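Local coordinates for SIRV1 hypothetical protein ORF119 (Sulfolobus islandicus rudivirus 1 variant xx, PDB 2X3G) that probably acts as a dimeric Rep protein of the HUH endonuclease family, nicking viral DNA to start replication of the linear genome, at residues N8-F11 against Y15-F18; K36-I41 against S48-I53. All coordinates share one frame; numbering follows the deposited sequence. Where two conformers were deposited one is given.

Contact 1 (N8-F11 against Y15-F18)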
loop_
_atom_site.group_PDB
_atom_site.type_symbol
_atom_site.label_atom_id
_atom_site.label_comp_id
_atom_site.label_asym_id
_atom_site.label_seq_id
_atom_site.Cartn_x
_atom_site.Cartn_y
_atom_site.Cartn_z
ATOM N N ASN A 8 19.275 -7.224 7.239
ATOM C CA ASN A 8 19.871 -7.989 8.323
ATOM C C ASN A 8 19.629 -9.494 8.206
ATOM O O ASN A 8 20.568 -10.292 8.306
ATOM C CB ASN A 8 19.419 -7.455 9.688
ATOM C CG ASN A 8 20.306 -6.335 10.190
ATOM O OD1 ASN A 8 21.505 -6.318 9.913
ATOM N ND2 ASN A 8 19.726 -5.392 10.943
ATOM N N PHE A 9 18.383 -9.885 7.967
ATOM C CA PHE A 9 18.057 -11.296 7.823
ATOM C C PHE A 9 18.661 -11.844 6.537
ATOM O O PHE A 9 19.209 -12.933 6.515
ATOM C CB PHE A 9 16.542 -11.530 7.825
ATOM C CG PHE A 9 15.841 -11.110 9.088
ATOM C CD1 PHE A 9 16.500 -11.017 10.302
ATOM C CD2 PHE A 9 14.484 -10.852 9.060
ATOM C CE1 PHE A 9 15.821 -10.646 11.442
ATOM C CE2 PHE A 9 13.810 -10.494 10.198
ATOM C CZ PHE A 9 14.470 -10.376 11.382
ATOM N N HIS A 10 18.602 -11.082 5.451
ATOM C CA HIS A 10 19.133 -11.579 4.185
ATOM C C HIS A 10 20.586 -12.036 4.335
ATOM O O HIS A 10 20.994 -13.050 3.771
ATOM C CB HIS A 10 19.082 -10.485 3.131
ATOM C CG HIS A 10 19.439 -10.954 1.760
ATOM N ND1 HIS A 10 18.963 -12.124 1.220
ATOM C CD2 HIS A 10 20.227 -10.393 0.812
ATOM C CE1 HIS A 10 19.436 -12.265 -0.007
ATOM N NE2 HIS A 10 20.186 -11.217 -0.286
ATOM N N PHE A 11 21.351 -11.283 5.107
ATOM C CA PHE A 11 22.782 -11.518 5.206
ATOM C C PHE A 11 23.182 -12.244 6.482
ATOM O O PHE A 11 24.373 -12.287 6.814
ATOM C CB PHE A 11 23.527 -10.191 5.048
ATOM C CG PHE A 11 23.519 -9.649 3.656
ATOM C CD1 PHE A 11 24.190 -10.318 2.651
ATOM C CD2 PHE A 11 22.867 -8.450 3.347
ATOM C CE1 PHE A 11 24.215 -9.812 1.360
ATOM C CE2 PHE A 11 22.900 -7.937 2.068
ATOM C CZ PHE A 11 23.561 -8.616 1.073
ATOM N N TYR A 15 19.471 -19.057 3.456
ATOM C CA TYR A 15 18.511 -19.032 2.357
ATOM C C TYR A 15 17.499 -17.910 2.515
ATOM O O TYR A 15 16.890 -17.767 3.566
ATOM C CB TYR A 15 17.771 -20.360 2.265
ATOM C CG TYR A 15 18.702 -21.546 2.199
ATOM C CD1 TYR A 15 19.414 -21.800 1.041
ATOM C CD2 TYR A 15 18.901 -22.389 3.309
ATOM C CE1 TYR A 15 20.313 -22.869 0.975
ATOM C CE2 TYR A 15 19.781 -23.442 3.252
ATOM C CZ TYR A 15 20.471 -23.693 2.081
ATOM O OH TYR A 15 21.356 -24.741 1.993
ATOM N N THR A 16 17.358 -17.115 1.456
ATOM C CA THR A 16 16.312 -16.101 1.340
ATOM C C THR A 16 15.480 -16.471 0.116
ATOM O O THR A 16 15.959 -16.367 -1.017
ATOM C CB THR A 16 16.868 -14.697 1.086
ATOM O OG1 THR A 16 17.728 -14.280 2.163
ATOM C CG2 THR A 16 15.707 -13.722 0.962
ATOM N N TYR A 17 14.256 -16.920 0.360
ATOM C CA TYR A 17 13.350 -17.320 -0.715
ATOM C C TYR A 17 12.344 -16.210 -0.950
ATOM O O TYR A 17 11.711 -15.741 -0.002
ATOM C CB TYR A 17 12.602 -18.578 -0.328
ATOM C CG TYR A 17 13.452 -19.807 -0.194
ATOM C CD1 TYR A 17 13.859 -20.506 -1.313
ATOM C CD2 TYR A 17 13.862 -20.259 1.065
ATOM C CE1 TYR A 17 14.624 -21.648 -1.205
ATOM C CE2 TYR A 17 14.639 -21.421 1.185
ATOM C CZ TYR A 17 15.015 -22.097 0.026
ATOM O OH TYR A 17 15.772 -23.227 0.089
ATOM N N PHE A 18 12.212 -15.803 -2.212
ATOM C CA PHE A 18 11.233 -14.826 -2.664
ATOM C C PHE A 18 10.162 -15.600 -3.409
ATOM O O PHE A 18 10.420 -16.145 -4.474
ATOM C CB PHE A 18 11.908 -13.752 -3.546
ATOM C CG PHE A 18 10.954 -12.803 -4.200
ATOM C CD1 PHE A 18 9.909 -12.249 -3.484
ATOM C CD2 PHE A 18 11.113 -12.453 -5.527
ATOM C CE1 PHE A 18 9.009 -11.398 -4.093
ATOM C CE2 PHE A 18 10.238 -11.587 -6.140
ATOM C CZ PHE A 18 9.179 -11.054 -5.422
#
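His10, in the last turn of helix 2-10, meets Thr16 near the start of strand 15-22, the first strand of a ferredoxin-like β-α-β-β-α-β core. The example shows how a single pair of polar side chains can hold a helix end to the sheet that follows it after a short turn. At the first strand position, Tyr15 turns its side chain from the helix. Thr16 then directs its side chain at the helix, where it and His10 cross at about a right angle. With chi1 at -60°, Thr16 places CG2 anti to the backbone N, and its hydroxyl is left beside that N, directed at the imidazole. The resulting hydrogen bond joins His10 ND1 and Thr16 OG1 over 2.7 Å with a fairly straight angle of 158°, and the hydroxyl comes in at the ring edge, near its plane. Both residues are buried, and the other ring nitrogen is also engaged: His10 NE2 binds Pro96 O, so the imidazole is held at two points of its rim. Lys97 reaches the same corner, bonding His10 O and, weakly, Thr16 OG1. One step on, Tyr17 reaches Leu75 N with its hydroxyl, while Phe18 packs on Val105 and Met109 of helix 99-109. Back at the bond between helix and strand, the fit is close: Thr16 CB lies in the plane of the imidazole at its edge, 3.3 Å from His10 ND1, and Thr16 CG2 is 3.6 Å from that same His10 ND1.

Contact 2 (K36-I41 against S48-I53)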
loop_
_atom_site.group_PDB
_atom_site.type_symbol
_atom_site.label_atom_id
_atom_site.label_comp_id
_atom_site.label_asym_id
_atom_site.label_seq_id
_atom_site.Cartn_x
_atom_site.Cartn_y
_atom_site.Cartn_z
ATOM N N LYS A 36 -1.054 -19.864 8.809
ATOM C CA LYS A 36 -0.729 -21.280 8.687
ATOM C C LYS A 36 0.556 -21.512 7.904
ATOM O O LYS A 36 1.317 -22.436 8.207
ATOM C CB LYS A 36 -1.877 -22.055 8.042
ATOM C CG LYS A 36 -3.014 -22.368 9.000
ATOM C CD LYS A 36 -3.921 -23.441 8.447
ATOM C CE LYS A 36 -4.605 -24.208 9.571
ATOM N NZ LYS A 36 -5.865 -24.852 9.134
ATOM N N PHE A 37 0.798 -20.681 6.892
ATOM C CA PHE A 37 2.073 -20.711 6.189
ATOM C C PHE A 37 3.208 -20.364 7.154
ATOM O O PHE A 37 4.242 -21.014 7.161
ATOM C CB PHE A 37 2.074 -19.753 4.988
ATOM C CG PHE A 37 3.335 -19.801 4.188
ATOM C CD1 PHE A 37 3.519 -20.770 3.210
ATOM C CD2 PHE A 37 4.348 -18.886 4.407
ATOM C CE1 PHE A 37 4.700 -20.821 2.487
ATOM C CE2 PHE A 37 5.516 -18.959 3.698
ATOM C CZ PHE A 37 5.693 -19.910 2.746
ATOM N N ARG A 38 3.029 -19.327 7.956
ATOM C CA ARG A 38 4.083 -18.919 8.882
ATOM C C ARG A 38 4.380 -20.020 9.882
ATOM O O ARG A 38 5.551 -20.233 10.254
ATOM C CB ARG A 38 3.701 -17.638 9.634
ATOM C CG ARG A 38 4.128 -16.371 8.916
ATOM C CD ARG A 38 3.925 -15.130 9.792
ATOM N NE ARG A 38 4.612 -13.991 9.162
ATOM C CZ ARG A 38 4.073 -13.215 8.234
ATOM N NH1 ARG A 38 2.827 -13.420 7.815
ATOM N NH2 ARG A 38 4.800 -12.240 7.699
ATOM N N SER A 39 3.322 -20.699 10.311
ATOM C CA SER A 39 3.428 -21.810 11.267
ATOM C C SER A 39 4.176 -23.027 10.678
ATOM O O SER A 39 5.012 -23.631 11.342
ATOM C CB SER A 39 2.052 -22.192 11.781
ATOM O OG SER A 39 1.498 -21.147 12.594
ATOM N N TYR A 40 3.871 -23.360 9.433
ATOM C CA TYR A 40 4.649 -24.337 8.678
ATOM C C TYR A 40 6.143 -23.955 8.610
ATOM O O TYR A 40 7.012 -24.768 8.877
ATOM C CB TYR A 40 4.025 -24.537 7.285
ATOM C CG TYR A 40 4.997 -24.830 6.188
ATOM C CD1 TYR A 40 5.238 -23.887 5.189
ATOM C CD2 TYR A 40 5.682 -26.037 6.136
ATOM C CE1 TYR A 40 6.135 -24.133 4.169
ATOM C CE2 TYR A 40 6.608 -26.285 5.121
ATOM C CZ TYR A 40 6.831 -25.314 4.145
ATOM O OH TYR A 40 7.723 -25.523 3.107
ATOM N N ILE A 41 6.449 -22.716 8.266
ATOM C CA ILE A 41 7.847 -22.276 8.190
ATOM C C ILE A 41 8.517 -22.283 9.579
ATOM O O ILE A 41 9.676 -22.711 9.738
ATOM C CB ILE A 41 7.953 -20.873 7.540
ATOM C CG1 ILE A 41 7.506 -20.926 6.060
ATOM C CG2 ILE A 41 9.368 -20.301 7.682
ATOM C CD1 ILE A 41 8.411 -21.706 5.136
ATOM N N SER A 48 13.477 -19.036 11.758
ATOM C CA SER A 48 13.124 -18.419 10.493
ATOM C C SER A 48 12.362 -17.126 10.699
ATOM O O SER A 48 11.785 -16.903 11.778
ATOM C CB SER A 48 12.270 -19.374 9.649
ATOM O OG SER A 48 11.143 -19.826 10.381
ATOM N N HIS A 49 12.389 -16.288 9.666
ATOM C CA HIS A 49 11.571 -15.071 9.583
ATOM C C HIS A 49 10.825 -15.010 8.271
ATOM O O HIS A 49 11.283 -15.525 7.256
ATOM C CB HIS A 49 12.450 -13.839 9.728
ATOM C CG HIS A 49 13.064 -13.720 11.086
ATOM N ND1 HIS A 49 12.326 -13.437 12.215
ATOM C CD2 HIS A 49 14.343 -13.886 11.501
ATOM C CE1 HIS A 49 13.126 -13.413 13.267
ATOM N NE2 HIS A 49 14.358 -13.675 12.862
ATOM N N VAL A 50 9.653 -14.399 8.295
ATOM C CA VAL A 50 8.801 -14.358 7.110
ATOM C C VAL A 50 8.258 -12.954 6.982
ATOM O O VAL A 50 7.715 -12.402 7.943
ATOM C CB VAL A 50 7.648 -15.347 7.180
ATOM C CG1 VAL A 50 6.761 -15.238 5.927
ATOM C CG2 VAL A 50 8.167 -16.785 7.324
ATOM N N PHE A 51 8.484 -12.366 5.811
ATOM C CA PHE A 51 7.996 -11.040 5.471
ATOM C C PHE A 51 6.965 -11.242 4.373
ATOM O O PHE A 51 7.235 -11.957 3.422
ATOM C CB PHE A 51 9.155 -10.183 4.983
ATOM C CG PHE A 51 8.784 -8.773 4.673
ATOM C CD1 PHE A 51 8.160 -7.976 5.626
ATOM C CD2 PHE A 51 9.115 -8.209 3.456
ATOM C CE1 PHE A 51 7.820 -6.673 5.341
ATOM C CE2 PHE A 51 8.798 -6.898 3.171
ATOM C CZ PHE A 51 8.142 -6.125 4.111
ATOM N N SER A 52 5.784 -10.652 4.534
ATOM C CA SER A 52 4.679 -10.922 3.629
ATOM C C SER A 52 3.971 -9.650 3.241
ATOM O O SER A 52 3.876 -8.715 4.042
ATOM C CB SER A 52 3.682 -11.893 4.275
ATOM O OG SER A 52 2.949 -11.285 5.341
ATOM N N ILE A 53 3.485 -9.638 1.995
ATOM C CA ILE A 53 2.719 -8.535 1.431
ATOM C C ILE A 53 1.517 -9.122 0.704
ATOM O O ILE A 53 1.670 -10.060 -0.077
ATOM C CB ILE A 53 3.555 -7.750 0.386
ATOM C CG1 ILE A 53 4.883 -7.281 0.984
ATOM C CG2 ILE A 53 2.761 -6.562 -0.154
ATOM C CD1 ILE A 53 4.716 -6.249 2.043
#
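Arg38 reaches from helix 30-44 to strand 49-55 and grips Ser52 end-on, both terminal nitrogens sharing one hydroxyl: Arg38 NH2 is 3.1 Å and Arg38 NH1 3.3 Å from Ser52 OG. The oxygen lies in the guanidinium plane, at its edge. A third bond, 2.9 Å long, runs from Arg38 NH2 to Val50 O with an N-H...O angle of 154°, though the donor stands 62° out of the carbonyl plane. Spreading bonds over a hydroxyl and a carbonyl in this way holds a flat cation in a set orientation, and here the second subunit adds to the grip, because Arg38 NE bonds Ser119 OG of that chain. The arginine chain is extended from CG to NE, which carries the charged group across Val50. One methyl, Val50 CG1, sits 3.8 Å above the Arg38 guanidinium plane, offset toward its rim. The valine's other branch serves the apolar side of the contact, with Val50 CG2 at 3.7 Å from Ile41 CG2. Ile41 CG2 also lies 3.3 Å from Ser48 OG, a hydroxyl whose hydrogen bond goes to Asp45 O in the turn between helix and strand. Further out, Phe37 and Ile41 extend the apolar layer over Val69 of strand 64-71. The axes of helix segment 36-41 and strand segment 49-53 come within 9.1 Å, nearly antiparallel at 156°. Such a helix, laid on one face of the sheet and followed by a strand parallel to the one before it, with another strand between the two, is the split β-α-β unit of the ferredoxin-like fold.

How the contacts relate
Along the chain contact 1 is complete before the first residue of contact 2 is reached, with strand 15-22 leading into helix 30-44. Their centres lie about 13 Å apart. Both reach the same four-stranded antiparallel sheet, in which strand 64-71 separates strand 15-22 from strand 49-55, the edge strand within this chain. Helix 2-10 and helix 30-44 cover opposite faces of that sheet, and the contacts nevertheless touch, through stacked rings of Phe9 and His49, where Phe9 CE2 comes 3.4 Å from His49 CG. Strand 49-55 also pairs with a strand of the second subunit, and Met118 of that subunit packs on Phe9, so both contacts border the dimer interface.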